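Local coordinates for protein 3,4-dihydroxy-2-butanone 4-phosphate synthase (Candida albicans, PDB 1TKS) that catalyses the conversion of D-ribulose 5-phosphate to formate and 3,4-dihydroxy-2-butanone 4-phosphate, a step of riboflavin biosynthesis, at residues B[4-8]-B[9-13]; B[191-194]-B[195-199]; B[60-63]-B[64-68]. All coordinates share one frame; numbering follows the deposited sequence.

Contact 1 of 3, residues B[4-8]-B[9-13]; sequences IFTPI and EEALE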
ATOM      1  N   ILE B   4       9.636 -12.509 -26.251  1.00 17.51           N
ATOM      2  CA  ILE B   4       9.533 -11.861 -24.950  1.00 14.95           C
ATOM      3  C   ILE B   4       8.098 -11.842 -24.447  1.00 13.21           C
ATOM      4  O   ILE B   4       7.822 -12.248 -23.317  1.00 12.10           O
ATOM      5  CB  ILE B   4      10.049 -10.400 -24.996  1.00 15.03           C
ATOM      6  CG1 ILE B   4      11.561 -10.387 -25.220  1.00 15.12           C
ATOM      7  CG2 ILE B   4       9.698  -9.676 -23.696  1.00 15.01           C
ATOM      8  CD1 ILE B   4      12.155  -8.994 -25.334  1.00 17.71           C
ATOM      9  N   PHE B   5       7.184 -11.376 -25.292  1.00 11.68           N
ATOM     10  CA  PHE B   5       5.785 -11.290 -24.901  1.00 10.88           C
ATOM     11  C   PHE B   5       4.929 -12.460 -25.370  1.00 10.37           C
ATOM     12  O   PHE B   5       5.051 -12.934 -26.502  1.00 11.62           O
ATOM     13  CB  PHE B   5       5.175  -9.975 -25.396  1.00 10.27           C
ATOM     14  CG  PHE B   5       5.937  -8.755 -24.953  1.00  8.37           C
ATOM     15  CD1 PHE B   5       6.885  -8.168 -25.787  1.00  8.96           C
ATOM     16  CD2 PHE B   5       5.727  -8.209 -23.685  1.00  9.42           C
ATOM     17  CE1 PHE B   5       7.615  -7.064 -25.365  1.00  9.67           C
ATOM     18  CE2 PHE B   5       6.457  -7.101 -23.257  1.00  8.42           C
ATOM     19  CZ  PHE B   5       7.403  -6.523 -24.098  1.00  8.26           C
ATOM     20  N   THR B   6       4.057 -12.910 -24.474  1.00  9.65           N
ATOM     21  CA  THR B   6       3.143 -14.019 -24.722  1.00  9.02           C
ATOM     22  C   THR B   6       1.959 -13.583 -25.584  1.00  9.31           C
ATOM     23  O   THR B   6       1.401 -12.505 -25.385  1.00  9.74           O
ATOM     24  CB  THR B   6       2.599 -14.570 -23.381  1.00  8.49           C
ATOM     25  OG1 THR B   6       3.669 -15.167 -22.638  1.00  9.89           O
ATOM     26  CG2 THR B   6       1.512 -15.606 -23.618  1.00  9.46           C
ATOM     27  N   PRO B   7       1.571 -14.409 -26.570  1.00  9.56           N
ATOM     28  CA  PRO B   7       0.435 -14.073 -27.439  1.00 10.42           C
ATOM     29  C   PRO B   7      -0.805 -13.858 -26.569  1.00  9.97           C
ATOM     30  O   PRO B   7      -1.034 -14.599 -25.611  1.00  9.48           O
ATOM     31  CB  PRO B   7       0.302 -15.308 -28.326  1.00 11.11           C
ATOM     32  CG  PRO B   7       1.705 -15.803 -28.425  1.00 11.85           C
ATOM     33  CD  PRO B   7       2.209 -15.663 -27.007  1.00  9.67           C
ATOM     34  N   ILE B   8      -1.614 -12.860 -26.911  1.00 10.53           N
ATOM     35  CA  ILE B   8      -2.806 -12.544 -26.128  1.00 10.64           C
ATOM     36  C   ILE B   8      -3.722 -13.720 -25.796  1.00  9.58           C
ATOM     37  O   ILE B   8      -4.144 -13.863 -24.651  1.00 10.28           O
ATOM     38  CB  ILE B   8      -3.667 -11.447 -26.811  1.00 11.84           C
ATOM     39  CG1 ILE B   8      -3.047 -10.067 -26.593  1.00 14.17           C
ATOM     40  CG2 ILE B   8      -5.066 -11.438 -26.215  1.00 13.69           C
ATOM     41  CD1 ILE B   8      -1.645  -9.957 -27.020  1.00 20.43           C
ATOM     42  N   GLU B   9      -4.030 -14.563 -26.778  1.00 10.08           N
ATOM     43  CA  GLU B   9      -4.933 -15.673 -26.511  1.00 10.92           C
ATOM     44  C   GLU B   9      -4.381 -16.652 -25.480  1.00  9.96           C
ATOM     45  O   GLU B   9      -5.135 -17.166 -24.652  1.00 10.01           O
ATOM     46  CB  GLU B   9      -5.330 -16.368 -27.823  1.00 11.15           C
ATOM     47  CG  GLU B   9      -6.117 -15.408 -28.730  1.00 12.64           C
ATOM     48  CD  GLU B   9      -6.871 -16.070 -29.878  1.00 13.36           C
ATOM     49  OE1 GLU B   9      -7.663 -15.358 -30.537  1.00 13.14           O
ATOM     50  OE2 GLU B   9      -6.680 -17.277 -30.129  1.00 13.12           O
ATOM     51  N   GLU B  10      -3.072 -16.893 -25.505  1.00 10.07           N
ATOM     52  CA  GLU B  10      -2.467 -17.793 -24.532  1.00  9.48           C
ATOM     53  C   GLU B  10      -2.466 -17.107 -23.163  1.00  9.89           C
ATOM     54  O   GLU B  10      -2.697 -17.749 -22.138  1.00 10.07           O
ATOM     55  CB  GLU B  10      -1.030 -18.157 -24.931  1.00  8.57           C
ATOM     56  CG  GLU B  10      -0.870 -18.819 -26.309  1.00  9.18           C
ATOM     57  CD  GLU B  10      -1.667 -20.112 -26.485  1.00 11.10           C
ATOM     58  OE1 GLU B  10      -2.114 -20.698 -25.477  1.00 10.30           O
ATOM     59  OE2 GLU B  10      -1.831 -20.548 -27.648  1.00 13.53           O
ATOM     60  N   ALA B  11      -2.220 -15.800 -23.150  1.00  9.14           N
ATOM     61  CA  ALA B  11      -2.203 -15.052 -21.899  1.00  8.74           C
ATOM     62  C   ALA B  11      -3.587 -15.007 -21.261  1.00  9.19           C
ATOM     63  O   ALA B  11      -3.708 -15.073 -20.039  1.00  9.24           O
ATOM     64  CB  ALA B  11      -1.689 -13.634 -22.137  1.00  9.88           C
ATOM     65  N   LEU B  12      -4.630 -14.902 -22.081  1.00  9.63           N
ATOM     66  CA  LEU B  12      -5.988 -14.860 -21.549  1.00  9.84           C
ATOM     67  C   LEU B  12      -6.357 -16.174 -20.874  1.00 11.58           C
ATOM     68  O   LEU B  12      -7.040 -16.181 -19.849  1.00 10.91           O
ATOM     69  CB  LEU B  12      -6.992 -14.551 -22.658  1.00 11.27           C
ATOM     70  CG  LEU B  12      -6.960 -13.125 -23.218  1.00 12.49           C
ATOM     71  CD1 LEU B  12      -7.956 -13.017 -24.364  1.00 12.86           C
ATOM     72  CD2 LEU B  12      -7.298 -12.121 -22.122  1.00 12.54           C
ATOM     73  N   GLU B  13      -5.911 -17.290 -21.443  1.00 10.75           N
ATOM     74  CA  GLU B  13      -6.212 -18.581 -20.847  1.00 12.35           C
ATOM     75  C   GLU B  13      -5.538 -18.697 -19.486  1.00 12.22           C
ATOM     76  O   GLU B  13      -6.121 -19.228 -18.549  1.00 13.61           O
ATOM     77  CB  GLU B  13      -5.763 -19.719 -21.764  1.00 13.66           C
ATOM     78  CG  GLU B  13      -6.668 -19.886 -22.970  1.00 15.86           C
ATOM     79  CD  GLU B  13      -8.088 -20.237 -22.575  1.00 16.41           C
ATOM     80  OE1 GLU B  13      -9.022 -19.852 -23.310  1.00 19.64           O
ATOM     81  OE2 GLU B  13      -8.273 -20.913 -21.538  1.00 15.40           O
TER

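Contact 2 of 3, residues B[191-194]-B[195-199]; sequences KIIN and INQLV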
ATOM      1  N   LYS B 191       3.637 -15.243 -17.415  1.00  9.65           N
ATOM      2  CA  LYS B 191       3.642 -14.719 -18.775  1.00  9.32           C
ATOM      3  C   LYS B 191       3.633 -13.195 -18.775  1.00  8.68           C
ATOM      4  O   LYS B 191       3.086 -12.566 -17.869  1.00 10.11           O
ATOM      5  CB  LYS B 191       2.425 -15.249 -19.538  1.00 10.57           C
ATOM      6  CG  LYS B 191       2.518 -16.731 -19.901  1.00 10.53           C
ATOM      7  CD  LYS B 191       1.146 -17.290 -20.258  1.00 12.03           C
ATOM      8  CE  LYS B 191       1.250 -18.611 -21.005  1.00 12.86           C
ATOM      9  NZ  LYS B 191       2.086 -19.613 -20.284  1.00 13.52           N
ATOM     10  N   ILE B 192       4.228 -12.610 -19.809  1.00  9.51           N
ATOM     11  CA  ILE B 192       4.328 -11.158 -19.928  1.00  9.11           C
ATOM     12  C   ILE B 192       3.653 -10.658 -21.200  1.00  9.99           C
ATOM     13  O   ILE B 192       3.797 -11.261 -22.260  1.00 10.56           O
ATOM     14  CB  ILE B 192       5.810 -10.719 -19.972  1.00 10.41           C
ATOM     15  CG1 ILE B 192       6.563 -11.320 -18.783  1.00 11.00           C
ATOM     16  CG2 ILE B 192       5.911  -9.194 -19.972  1.00 11.63           C
ATOM     17  CD1 ILE B 192       8.058 -11.120 -18.855  1.00 13.45           C
ATOM     18  N   ILE B 193       2.909  -9.563 -21.087  1.00  9.16           N
ATOM     19  CA  ILE B 193       2.239  -8.964 -22.239  1.00  8.62           C
ATOM     20  C   ILE B 193       2.378  -7.450 -22.131  1.00  8.69           C
ATOM     21  O   ILE B 193       2.877  -6.939 -21.128  1.00  8.61           O
ATOM     22  CB  ILE B 193       0.714  -9.282 -22.274  1.00  8.16           C
ATOM     23  CG1 ILE B 193       0.041  -8.793 -20.987  1.00  8.73           C
ATOM     24  CG2 ILE B 193       0.483 -10.776 -22.453  1.00  7.51           C
ATOM     25  CD1 ILE B 193      -1.473  -8.710 -21.079  1.00 11.68           C
ATOM     26  N   ASN B 194       1.961  -6.728 -23.163  1.00  8.19           N
ATOM     27  CA  ASN B 194       1.992  -5.277 -23.095  1.00  8.70           C
ATOM     28  C   ASN B 194       0.669  -4.737 -23.628  1.00  9.66           C
ATOM     29  O   ASN B 194      -0.022  -5.411 -24.398  1.00  8.75           O
ATOM     30  CB  ASN B 194       3.227  -4.691 -23.818  1.00 10.19           C
ATOM     31  CG  ASN B 194       3.229  -4.930 -25.315  1.00  9.85           C
ATOM     32  OD1 ASN B 194       2.515  -4.264 -26.062  1.00 10.89           O
ATOM     33  ND2 ASN B 194       4.048  -5.878 -25.763  1.00  9.38           N
ATOM     34  N   ILE B 195       0.300  -3.541 -23.182  1.00  9.70           N
ATOM     35  CA  ILE B 195      -0.969  -2.935 -23.572  1.00 11.09           C
ATOM     36  C   ILE B 195      -1.105  -2.674 -25.058  1.00 12.25           C
ATOM     37  O   ILE B 195      -2.180  -2.854 -25.621  1.00 11.38           O
ATOM     38  CB  ILE B 195      -1.212  -1.631 -22.793  1.00 10.77           C
ATOM     39  CG1 ILE B 195      -1.325  -1.953 -21.301  1.00 11.60           C
ATOM     40  CG2 ILE B 195      -2.475  -0.940 -23.299  1.00 11.58           C
ATOM     41  CD1 ILE B 195      -1.433  -0.737 -20.402  1.00 10.97           C
ATOM     42  N   ASN B 196      -0.024  -2.238 -25.693  1.00 13.20           N
ATOM     43  CA  ASN B 196      -0.058  -1.983 -27.124  1.00 13.91           C
ATOM     44  C   ASN B 196      -0.459  -3.273 -27.824  1.00 14.18           C
ATOM     45  O   ASN B 196      -1.282  -3.284 -28.741  1.00 12.65           O
ATOM     46  CB  ASN B 196       1.318  -1.542 -27.613  1.00 18.56           C
ATOM     47  CG  ASN B 196       1.355  -0.083 -27.988  1.00 23.68           C
ATOM     48  OD1 ASN B 196       1.212   0.796 -27.139  1.00 27.06           O
ATOM     49  ND2 ASN B 196       1.538   0.186 -29.274  1.00 27.75           N
ATOM     50  N   GLN B 197       0.141  -4.363 -27.369  1.00 13.60           N
ATOM     51  CA  GLN B 197      -0.116  -5.688 -27.909  1.00 14.53           C
ATOM     52  C   GLN B 197      -1.587  -6.055 -27.716  1.00 13.28           C
ATOM     53  O   GLN B 197      -2.217  -6.639 -28.599  1.00 15.36           O
ATOM     54  CB  GLN B 197       0.784  -6.693 -27.187  1.00 14.56           C
ATOM     55  CG  GLN B 197       0.771  -8.088 -27.752  1.00 12.62           C
ATOM     56  CD  GLN B 197       1.356  -9.104 -26.786  1.00 11.58           C
ATOM     57  OE1 GLN B 197       1.582 -10.258 -27.149  1.00 13.38           O
ATOM     58  NE2 GLN B 197       1.591  -8.683 -25.546  1.00  8.21           N
ATOM     59  N   LEU B 198      -2.136  -5.695 -26.558  1.00 11.93           N
ATOM     60  CA  LEU B 198      -3.527  -5.991 -26.239  1.00 11.92           C
ATOM     61  C   LEU B 198      -4.499  -5.127 -27.050  1.00 12.33           C
ATOM     62  O   LEU B 198      -5.542  -5.607 -27.495  1.00 11.78           O
ATOM     63  CB  LEU B 198      -3.759  -5.796 -24.739  1.00 13.69           C
ATOM     64  CG  LEU B 198      -5.110  -6.242 -24.179  1.00 16.21           C
ATOM     65  CD1 LEU B 198      -5.361  -7.701 -24.546  1.00 15.86           C
ATOM     66  CD2 LEU B 198      -5.118  -6.059 -22.664  1.00 16.08           C
ATOM     67  N   VAL B 199      -4.157  -3.855 -27.243  1.00 11.32           N
ATOM     68  CA  VAL B 199      -5.008  -2.951 -28.012  1.00 11.59           C
ATOM     69  C   VAL B 199      -5.100  -3.427 -29.459  1.00 13.21           C
ATOM     70  O   VAL B 199      -6.166  -3.381 -30.071  1.00 14.74           O
ATOM     71  CB  VAL B 199      -4.466  -1.500 -27.983  1.00 10.52           C
ATOM     72  CG1 VAL B 199      -5.236  -0.631 -28.981  1.00 11.70           C
ATOM     73  CG2 VAL B 199      -4.602  -0.927 -26.580  1.00 10.66           C
TER

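Contact 3 of 3, residues B[60-63]-B[64-68]; sequences VPLS and EERAN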
ATOM      1  N   VAL B  60      -7.601  -2.284  -6.964  1.00  8.43           N
ATOM      2  CA  VAL B  60      -8.571  -3.162  -7.588  1.00  8.13           C
ATOM      3  C   VAL B  60      -9.375  -2.439  -8.663  1.00  8.14           C
ATOM      4  O   VAL B  60     -10.367  -1.770  -8.374  1.00  6.29           O
ATOM      5  CB  VAL B  60      -9.531  -3.765  -6.533  1.00  7.81           C
ATOM      6  CG1 VAL B  60     -10.603  -4.603  -7.216  1.00  7.58           C
ATOM      7  CG2 VAL B  60      -8.743  -4.627  -5.549  1.00  7.57           C
ATOM      8  N   PRO B  61      -8.927  -2.540  -9.924  1.00  8.40           N
ATOM      9  CA  PRO B  61      -9.628  -1.894 -11.037  1.00  8.83           C
ATOM     10  C   PRO B  61     -11.037  -2.469 -11.179  1.00  8.86           C
ATOM     11  O   PRO B  61     -11.219  -3.687 -11.165  1.00  9.95           O
ATOM     12  CB  PRO B  61      -8.750  -2.236 -12.233  1.00  9.03           C
ATOM     13  CG  PRO B  61      -7.388  -2.216 -11.644  1.00  9.61           C
ATOM     14  CD  PRO B  61      -7.581  -2.978 -10.343  1.00  9.13           C
ATOM     15  N   LEU B  62     -12.019  -1.581 -11.304  1.00  9.06           N
ATOM     16  CA  LEU B  62     -13.418  -1.957 -11.473  1.00 10.99           C
ATOM     17  C   LEU B  62     -13.987  -1.026 -12.530  1.00 10.69           C
ATOM     18  O   LEU B  62     -13.447   0.054 -12.759  1.00 10.68           O
ATOM     19  CB  LEU B  62     -14.199  -1.743 -10.173  1.00 11.59           C
ATOM     20  CG  LEU B  62     -13.738  -2.497  -8.929  1.00 14.81           C
ATOM     21  CD1 LEU B  62     -14.466  -1.952  -7.709  1.00 15.35           C
ATOM     22  CD2 LEU B  62     -14.002  -3.981  -9.107  1.00 14.83           C
ATOM     23  N   SER B  63     -15.067  -1.427 -13.188  1.00 10.88           N
ATOM     24  CA  SER B  63     -15.654  -0.539 -14.176  1.00 10.40           C
ATOM     25  C   SER B  63     -16.371   0.563 -13.402  1.00 11.10           C
ATOM     26  O   SER B  63     -16.752   0.371 -12.245  1.00 11.04           O
ATOM     27  CB  SER B  63     -16.657  -1.290 -15.054  1.00 10.36           C
ATOM     28  OG  SER B  63     -17.735  -1.778 -14.270  1.00 11.94           O
ATOM     29  N   GLU B  64     -16.541   1.723 -14.028  1.00 10.95           N
ATOM     30  CA  GLU B  64     -17.244   2.823 -13.374  1.00 11.46           C
ATOM     31  C   GLU B  64     -18.648   2.370 -12.978  1.00 12.49           C
ATOM     32  O   GLU B  64     -19.144   2.722 -11.907  1.00 12.30           O
ATOM     33  CB  GLU B  64     -17.329   4.033 -14.312  1.00 11.89           C
ATOM     34  CG  GLU B  64     -16.079   4.908 -14.290  1.00 13.39           C
ATOM     35  CD  GLU B  64     -16.113   6.033 -15.315  1.00 15.06           C
ATOM     36  OE1 GLU B  64     -17.218   6.482 -15.682  1.00 15.03           O
ATOM     37  OE2 GLU B  64     -15.029   6.483 -15.741  1.00 15.97           O
ATOM     38  N   GLU B  65     -19.280   1.580 -13.842  1.00 12.96           N
ATOM     39  CA  GLU B  65     -20.626   1.104 -13.570  1.00 12.95           C
ATOM     40  C   GLU B  65     -20.667   0.250 -12.306  1.00 13.40           C
ATOM     41  O   GLU B  65     -21.589   0.376 -11.498  1.00 13.39           O
ATOM     42  CB  GLU B  65     -21.174   0.315 -14.765  1.00 14.38           C
ATOM     43  CG  GLU B  65     -22.670   0.522 -14.962  1.00 15.04           C
ATOM     44  CD  GLU B  65     -23.248  -0.250 -16.132  1.00 14.82           C
ATOM     45  OE1 GLU B  65     -22.591  -0.334 -17.192  1.00 14.04           O
ATOM     46  OE2 GLU B  65     -24.381  -0.759 -15.991  1.00 16.94           O
ATOM     47  N   ARG B  66     -19.665  -0.609 -12.130  1.00 12.09           N
ATOM     48  CA  ARG B  66     -19.601  -1.466 -10.953  1.00 13.16           C
ATOM     49  C   ARG B  66     -19.311  -0.651  -9.696  1.00 13.17           C
ATOM     50  O   ARG B  66     -19.946  -0.853  -8.665  1.00 13.36           O
ATOM     51  CB  ARG B  66     -18.527  -2.545 -11.130  1.00 16.77           C
ATOM     52  CG  ARG B  66     -18.339  -3.431  -9.902  1.00 18.88           C
ATOM     53  CD  ARG B  66     -19.633  -4.142  -9.524  1.00 20.27           C
ATOM     54  NE  ARG B  66     -19.947  -5.255 -10.417  1.00 23.25           N
ATOM     55  CZ  ARG B  66     -19.333  -6.434 -10.388  1.00 24.13           C
ATOM     56  NH1 ARG B  66     -19.683  -7.392 -11.238  1.00 24.99           N
ATOM     57  NH2 ARG B  66     -18.371  -6.664  -9.504  1.00 26.24           N
ATOM     58  N   ALA B  67     -18.351   0.264  -9.781  1.00 11.67           N
ATOM     59  CA  ALA B  67     -18.010   1.100  -8.636  1.00 12.52           C
ATOM     60  C   ALA B  67     -19.252   1.873  -8.187  1.00 12.76           C
ATOM     61  O   ALA B  67     -19.482   2.046  -6.992  1.00 13.21           O
ATOM     62  CB  ALA B  67     -16.881   2.065  -8.998  1.00 11.99           C
ATOM     63  N   ASN B  68     -20.055   2.327  -9.148  1.00 13.20           N
ATOM     64  CA  ASN B  68     -21.273   3.065  -8.826  1.00 13.92           C
ATOM     65  C   ASN B  68     -22.278   2.170  -8.101  1.00 13.93           C
ATOM     66  O   ASN B  68     -22.926   2.598  -7.142  1.00 13.71           O
ATOM     67  CB  ASN B  68     -21.922   3.641 -10.094  1.00 14.97           C
ATOM     68  CG  ASN B  68     -21.128   4.797 -10.689  1.00 16.77           C
ATOM     69  OD1 ASN B  68     -20.389   5.488  -9.987  1.00 17.77           O
ATOM     70  ND2 ASN B  68     -21.296   5.023 -11.988  1.00 17.82           N
TER

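Contact 1 of 3, residues B[4-8]-B[9-13]
Leu-12 packs one helical turn past Ile-8, and its side chain can be followed back along that residue. Its CB lies beside the Ile-8 carbonyl; CG, set anti to its own carbonyl carbon (chi1 -70°), comes to 3.2 Å from Ile-8 O. From there CD1 reaches the CG2 methyl of Ile-8 at 3.8 Å, the two side chains running side by side and pointing the same way. The same Ile-8 O accepts the N-H of Leu-12 at 2.8 Å.

A second carbonyl starts the helix. Pro-7, at the N-cap, receives Ala-11 N on its O at 3.0 Å, while Glu-10 N adds only a weak bond to that oxygen. Thr-6 lies against this first turn through its methyl CG2, which meets Glu-10 CB at 3.8 Å, the two side chains crossing at about a right angle, and lies 4.0 Å from Ala-11 CB.

The start of helix 8-16 packs against three elements: Ile-8 faces helix 195-203 at Gln-197, Leu-198 and Tyr-201, Ala-11 rests on Ile-193 of strand 191-194, and Leu-12 fits against Leu-152 and Leu-155 of helix 145-155.

Contact 2 of 3, residues B[191-194]-B[195-199]
Asn-194 turns its CG into the space between its own backbone N and carbonyl carbon (chi1 65°), which folds the amide forward over the helix start and sets OD1 next to Gln-197. Gln-197 has CG anti to its backbone N (chi1 -172°) and an extended chain that runs back from the helix toward the strand. The two side chains cross at about a right angle, while their amide planes are tilted only moderately from one another.

One side-chain capping bond results: Gln-197 N donates to Asn-194 OD1 at 2.7 Å. The donor stands above the carbonyl plane, 38° out of it. Gln-197 CB closes in on the same oxygen at 3.2 Å, and Asn-196 CB comes within 3.4 Å of Asn-194 OD1, so that both CB atoms lie close to the acceptor.

This is a side-chain N-cap at a strand-to-helix junction. Strand 191-194, an edge strand of the mixed sheet within the chain, turns directly into helix 195-203, their short segment axes lying 71° apart. The backbone of Asn-194 takes part too, since its O accepts Leu-198 N at 3.0 Å in the carbonyl plane, which begins the regular helical bonding.

Around the turn, the Ile-193 side chain touches Val-23, Ala-11 and Leu-152, and Leu-198 meets Ile-8, Leu-139, Leu-152 and Leu-155. On the helix, Ile-195 touches His-145, expected to bind a magnesium ion, and Asn-196 lies beside Arg-143, which probably binds the substrate D-ribulose 5-phosphate.

Contact 3 of 3, residues B[60-63]-B[64-68]
Ser-63 meets Arg-66 and Ala-67 with two oxygens, each serving one backbone N-H. The hydroxyl oxygen OG accepts Arg-66 N at 3.1 Å, reaching it because OG sits between the backbone N and the carbonyl carbon of its residue (chi1 63°). The carbonyl oxygen Ser-63 O accepts Ala-67 N at 2.9 Å, and this bond is almost straight, 172° at the hydrogen. Ser-63 is thus the N-cap of helix 64-69, with side chain and main chain each covering a different N-H of the first turn. The regular helical pattern then carries on, Asn-68 N bonding to Glu-64 O at 2.9 Å.

The strand side has its own partners. Leu-62 exchanges backbone hydrogen bonds with Leu-132 and Ala-134 of the parallel neighbour strand 129-134. Its CB points toward the helix, and CD2 comes to 4.4 Å from Arg-66 CG, while the side chain rests also on Leu-113 and Leu-72.

Arg-66 passes its CB 3.3 Å from Ser-63 OG, then bends at its second and third torsions, and its guanidinium group leaves the turn altogether. There NH2 bonds to the carbonyl of Ala-114, with weaker bonds to Leu-113 O from NH2 and to Gln-159 OE1 from NH1. Glu-64 keeps a long, weak ion pair with Arg-133.

Chemically, the cap supplies an acceptor for an N-H that has no preceding turn to bond with, and the acidic Glu-64 and Glu-65 in the first turn would probably suit the partial positive charge of the helix start.

Each of the three contacts marks the N-terminal start of a helix, and along the chain contact 1 comes first, contact 3 next and contact 2 last. Contacts 1 and 2 are neighbours, their centres about 8 Å apart, although nearly the whole chain separates them: Thr-6 N probably bonds to Ile-192 O, and the N-terminal and C-terminal ends pack together beside one edge of the mixed sheet. Contact 3 stands apart, about 25 Å from contact 1 and 22 Å from contact 2 between centres, on the separate parallel strand pair 59-63 and 129-134. Helix 145-155 touches residues of all three and carries His-145, probably a magnesium and substrate site, and Thr-146, probably a substrate site.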